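Local coordinates for acinetobacter secreted protease CpaA (PDB 6O38), which is a secreted zinc metalloprotease, exported through the type II secretion system, and forms a complex with its chaperone CpaB, probably before its release, at residues L396-T408 / N486-H498. Residues are numbered along the deposited sequence; the frame is centred on the assembly and turned at random.
With ZN (zinc ion), chain M.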
loop_
_atom_site.group_PDB
_atom_site.type_symbol
_atom_site.label_atom_id
_atom_site.label_comp_id
_atom_site.label_asym_id
_atom_site.label_seq_id
_atom_site.Cartn_x
_atom_site.Cartn_y
_atom_site.Cartn_z
ATOM N N LEU A 396 -7.515 17.907 -11.739
ATOM C CA LEU A 396 -6.501 17.025 -11.168
ATOM C C LEU A 396 -7.079 16.147 -10.065
ATOM O O LEU A 396 -6.705 14.975 -9.934
ATOM C CB LEU A 396 -5.335 17.855 -10.629
ATOM C CG LEU A 396 -4.077 17.085 -10.225
ATOM C CD1 LEU A 396 -3.775 15.993 -11.235
ATOM C CD2 LEU A 396 -2.896 18.029 -10.068
ATOM N N ARG A 397 -7.985 16.700 -9.254
ATOM C CA ARG A 397 -8.530 15.948 -8.129
ATOM C C ARG A 397 -9.322 14.735 -8.601
ATOM O O ARG A 397 -9.218 13.651 -8.017
ATOM C CB ARG A 397 -9.408 16.861 -7.273
ATOM C CG ARG A 397 -9.638 16.366 -5.856
ATOM C CD ARG A 397 -10.537 17.327 -5.098
ATOM N NE ARG A 397 -10.510 17.096 -3.657
ATOM C CZ ARG A 397 -11.395 16.354 -3.002
ATOM N NH1 ARG A 397 -12.380 15.758 -3.660
ATOM N NH2 ARG A 397 -11.292 16.204 -1.689
HETATM N N MSE A 398 -10.113 14.897 -9.656
HETATM C CA MSE A 398 -10.952 13.813 -10.154
HETATM C C MSE A 398 -10.130 12.752 -10.878
HETATM O O MSE A 398 -10.446 11.565 -10.814
HETATM C CB MSE A 398 -12.039 14.365 -11.079
HETATM C CG MSE A 398 -12.835 15.508 -10.472
HETATM SE SE MSE A 398 -14.488 15.885 -11.431
HETATM C CE MSE A 398 -15.431 14.219 -11.055
ATOM N N ILE A 399 -9.074 13.189 -11.569
ATOM C CA ILE A 399 -8.212 12.250 -12.283
ATOM C C ILE A 399 -7.525 11.306 -11.305
ATOM O O ILE A 399 -7.433 10.096 -11.547
ATOM C CB ILE A 399 -7.193 13.012 -13.151
ATOM C CG1 ILE A 399 -7.899 13.686 -14.331
ATOM C CG2 ILE A 399 -6.104 12.076 -13.650
ATOM C CD1 ILE A 399 -8.815 12.761 -15.105
ATOM N N GLU A 400 -7.038 11.840 -10.181
ATOM C CA GLU A 400 -6.432 10.985 -9.165
ATOM C C GLU A 400 -7.448 10.010 -8.584
ATOM O O GLU A 400 -7.086 8.892 -8.200
ATOM C CB GLU A 400 -5.814 11.838 -8.057
ATOM C CG GLU A 400 -4.660 12.716 -8.518
ATOM C CD GLU A 400 -3.576 11.938 -9.246
ATOM O OE1 GLU A 400 -3.284 10.792 -8.841
ATOM O OE2 GLU A 400 -3.016 12.474 -10.224
ATOM N N GLY A 401 -8.717 10.416 -8.507
ATOM C CA GLY A 401 -9.758 9.480 -8.117
ATOM C C GLY A 401 -9.938 8.364 -9.126
ATOM O O GLY A 401 -10.193 7.215 -8.758
ATOM N N VAL A 402 -9.817 8.687 -10.416
ATOM C CA VAL A 402 -9.921 7.667 -11.455
ATOM C C VAL A 402 -8.740 6.706 -11.380
ATOM O O VAL A 402 -8.908 5.484 -11.456
ATOM C CB VAL A 402 -10.023 8.326 -12.844
ATOM C CG1 VAL A 402 -10.069 7.265 -13.933
ATOM C CG2 VAL A 402 -11.246 9.224 -12.920
ATOM N N ASN A 403 -7.528 7.247 -11.228
ATOM C CA ASN A 403 -6.338 6.403 -11.176
ATOM C C ASN A 403 -6.369 5.469 -9.972
ATOM O O ASN A 403 -5.952 4.308 -10.066
ATOM C CB ASN A 403 -5.080 7.271 -11.150
ATOM C CG ASN A 403 -4.876 8.036 -12.441
ATOM O OD1 ASN A 403 -5.233 7.563 -13.519
ATOM N ND2 ASN A 403 -4.301 9.229 -12.338
ATOM N N LEU A 404 -6.856 5.957 -8.830
ATOM C CA LEU A 404 -6.925 5.111 -7.643
ATOM C C LEU A 404 -7.965 4.011 -7.809
ATOM O O LEU A 404 -7.764 2.883 -7.342
ATOM C CB LEU A 404 -7.229 5.959 -6.409
ATOM C CG LEU A 404 -7.286 5.202 -5.081
ATOM C CD1 LEU A 404 -5.921 4.635 -4.733
ATOM C CD2 LEU A 404 -7.792 6.106 -3.972
ATOM N N THR A 405 -9.084 4.317 -8.469
ATOM C CA THR A 405 -10.092 3.295 -8.732
ATOM C C THR A 405 -9.536 2.198 -9.632
ATOM O O THR A 405 -9.722 1.005 -9.365
ATOM C CB THR A 405 -11.334 3.928 -9.359
ATOM O OG1 THR A 405 -11.792 5.004 -8.532
ATOM C CG2 THR A 405 -12.443 2.895 -9.496
ATOM N N ASN A 406 -8.849 2.586 -10.710
ATOM C CA ASN A 406 -8.275 1.596 -11.616
ATOM C C ASN A 406 -7.185 0.782 -10.928
ATOM O O ASN A 406 -7.030 -0.413 -11.201
ATOM C CB ASN A 406 -7.728 2.278 -12.869
ATOM C CG ASN A 406 -8.823 2.860 -13.740
ATOM O OD1 ASN A 406 -9.971 2.418 -13.692
ATOM N ND2 ASN A 406 -8.471 3.854 -14.547
ATOM N N LEU A 407 -6.416 1.414 -10.038
ATOM C CA LEU A 407 -5.413 0.674 -9.280
ATOM C C LEU A 407 -6.068 -0.316 -8.324
ATOM O O LEU A 407 -5.610 -1.458 -8.193
ATOM C CB LEU A 407 -4.509 1.642 -8.517
ATOM C CG LEU A 407 -3.499 0.996 -7.565
ATOM C CD1 LEU A 407 -2.457 0.208 -8.343
ATOM C CD2 LEU A 407 -2.837 2.042 -6.683
ATOM N N THR A 408 -7.139 0.106 -7.647
ATOM C CA THR A 408 -7.855 -0.798 -6.752
ATOM C C THR A 408 -8.483 -1.952 -7.523
ATOM O O THR A 408 -8.423 -3.108 -7.086
ATOM C CB THR A 408 -8.925 -0.026 -5.977
ATOM O OG1 THR A 408 -8.309 1.033 -5.235
ATOM C CG2 THR A 408 -9.661 -0.948 -5.016
ATOM N N ASN A 486 -19.278 13.198 -4.834
ATOM C CA ASN A 486 -18.689 13.518 -3.542
ATOM C C ASN A 486 -18.383 15.008 -3.511
ATOM O O ASN A 486 -18.348 15.676 -4.548
ATOM C CB ASN A 486 -17.418 12.699 -3.257
ATOM C CG ASN A 486 -16.279 13.028 -4.204
ATOM O OD1 ASN A 486 -16.042 12.313 -5.174
ATOM N ND2 ASN A 486 -15.550 14.100 -3.912
ATOM N N ASP A 487 -18.159 15.529 -2.309
ATOM C CA ASP A 487 -17.832 16.935 -2.141
ATOM C C ASP A 487 -16.329 17.095 -1.913
ATOM O O ASP A 487 -15.553 16.142 -2.030
ATOM C CB ASP A 487 -18.665 17.543 -1.003
ATOM C CG ASP A 487 -18.187 17.121 0.380
ATOM O OD1 ASP A 487 -17.337 16.215 0.491
ATOM O OD2 ASP A 487 -18.673 17.704 1.372
ATOM N N ILE A 488 -15.912 18.313 -1.581
ATOM C CA ILE A 488 -14.528 18.577 -1.213
ATOM C C ILE A 488 -14.375 18.945 0.257
ATOM O O ILE A 488 -13.251 18.870 0.781
ATOM C CB ILE A 488 -13.911 19.676 -2.103
ATOM C CG1 ILE A 488 -14.640 21.004 -1.896
ATOM C CG2 ILE A 488 -13.959 19.264 -3.567
ATOM C CD1 ILE A 488 -14.006 22.165 -2.630
ATOM N N ALA A 489 -15.453 19.354 0.933
ATOM C CA ALA A 489 -15.372 19.709 2.346
ATOM C C ALA A 489 -14.835 18.555 3.187
ATOM O O ALA A 489 -13.887 18.726 3.962
ATOM C CB ALA A 489 -16.746 20.151 2.851
ATOM N N GLY A 490 -15.431 17.373 3.050
ATOM C CA GLY A 490 -15.080 16.262 3.915
ATOM C C GLY A 490 -14.547 15.035 3.203
ATOM O O GLY A 490 -13.872 14.203 3.817
ATOM N N CYS A 491 -14.837 14.908 1.912
ATOM C CA CYS A 491 -14.432 13.749 1.130
ATOM C C CYS A 491 -13.154 14.047 0.356
ATOM O O CYS A 491 -12.991 15.140 -0.196
ATOM C CB CYS A 491 -15.537 13.332 0.155
ATOM S SG CYS A 491 -16.726 12.095 0.757
ATOM N N SER A 492 -12.250 13.072 0.321
ATOM C CA SER A 492 -11.041 13.158 -0.482
ATOM C C SER A 492 -11.254 12.423 -1.803
ATOM O O SER A 492 -12.331 11.892 -2.084
ATOM C CB SER A 492 -9.841 12.593 0.283
ATOM O OG SER A 492 -9.839 11.176 0.257
ATOM N N PHE A 493 -10.205 12.387 -2.629
ATOM C CA PHE A 493 -10.308 11.727 -3.924
ATOM C C PHE A 493 -10.403 10.210 -3.812
ATOM O O PHE A 493 -10.664 9.550 -4.824
ATOM C CB PHE A 493 -9.124 12.111 -4.816
ATOM C CG PHE A 493 -7.787 11.682 -4.278
ATOM C CD1 PHE A 493 -7.066 12.512 -3.437
ATOM C CD2 PHE A 493 -7.247 10.453 -4.623
ATOM C CE1 PHE A 493 -5.836 12.123 -2.944
ATOM C CE2 PHE A 493 -6.018 10.057 -4.132
ATOM C CZ PHE A 493 -5.311 10.894 -3.294
ATOM N N ALA A 494 -10.200 9.645 -2.622
ATOM C CA ALA A 494 -10.399 8.217 -2.419
ATOM C C ALA A 494 -11.870 7.832 -2.340
ATOM O O ALA A 494 -12.180 6.639 -2.269
ATOM C CB ALA A 494 -9.679 7.760 -1.147
ATOM N N ALA A 495 -12.777 8.811 -2.350
ATOM C CA ALA A 495 -14.205 8.536 -2.270
ATOM C C ALA A 495 -14.780 8.007 -3.576
ATOM O O ALA A 495 -15.834 7.361 -3.553
ATOM C CB ALA A 495 -14.961 9.798 -1.855
HETATM N N MSE A 496 -14.125 8.265 -4.704
HETATM C CA MSE A 496 -14.663 7.868 -6.001
HETATM C C MSE A 496 -14.757 6.354 -6.136
HETATM O O MSE A 496 -15.795 5.828 -6.536
HETATM C CB MSE A 496 -13.816 8.431 -7.140
HETATM C CG MSE A 496 -14.446 8.209 -8.504
HETATM SE SE MSE A 496 -13.314 8.716 -10.000
HETATM C CE MSE A 496 -14.618 8.507 -11.435
ATOM N N ARG A 497 -13.668 5.654 -5.804
ATOM C CA ARG A 497 -13.693 4.197 -5.848
ATOM C C ARG A 497 -14.724 3.619 -4.892
ATOM O O ARG A 497 -15.158 2.477 -5.082
ATOM C CB ARG A 497 -12.307 3.629 -5.530
ATOM C CG ARG A 497 -11.864 3.808 -4.087
ATOM C CD ARG A 497 -10.576 3.047 -3.819
ATOM N NE ARG A 497 -10.103 3.216 -2.449
ATOM C CZ ARG A 497 -8.931 2.773 -2.006
ATOM N NH1 ARG A 497 -8.110 2.134 -2.827
ATOM N NH2 ARG A 497 -8.578 2.971 -0.742
ATOM N N HIS A 498 -15.131 4.384 -3.878
ATOM C CA HIS A 498 -16.184 3.941 -2.972
ATOM C C HIS A 498 -17.561 4.143 -3.591
ATOM O O HIS A 498 -18.405 3.240 -3.557
ATOM C CB HIS A 498 -16.073 4.684 -1.639
ATOM C CG HIS A 498 -17.126 4.304 -0.645
ATOM N ND1 HIS A 498 -16.974 3.255 0.236
ATOM C CD2 HIS A 498 -18.343 4.838 -0.386
ATOM C CE1 HIS A 498 -18.053 3.157 0.992
ATOM N NE2 HIS A 498 -18.898 4.107 0.635
HETATM ZN ZN ZN M . -21.107 4.154 0.940
#
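Arg397 of helix 391-411 donates through NH2 to Cys491 O, in the loop before the zinc-binding helix. With CG anti to the backbone N (chi1 -160°) and the chain extended to NE, its guanidinium lies between Ile488 CG2 over one face and the backbone N of Phe493 over the other. Arg397 NE makes a salt bridge with Glu153 of the chaperone CpaB. Asn486 ND2 donates to Asp487 O at 2.8 Å, while Asn486 OD1 pairs with Tyr459. At the other end, Arg497 NH1 gives a hydrogen bond to Thr408 OG1 (2.7 Å), in the guanidinium plane, and another to Asn533. Thr408 OG1 in turn donates to Leu404 O. Thr405 OG1 likewise donates to Gly401 O, which also accepts from Thr405 N on the opposite face. The extended Met496, a selenomethionine, is a knob among Met398, Gly401, Val402 and Thr405, with SE 3.6 Å from Val402 CG2. Glu400 CB covers one face of the Phe493 ring, while its OE2 meets Arg113 (salt bridge) and Thr131 (hydrogen bond) of CpaB. His498, directly after Arg497, binds zinc, which Asp170 of CpaB also ligates. With His502 and His508 it forms the HExxHxxGxxH site characteristic of metzincins, consistent with the reprolysin-like family.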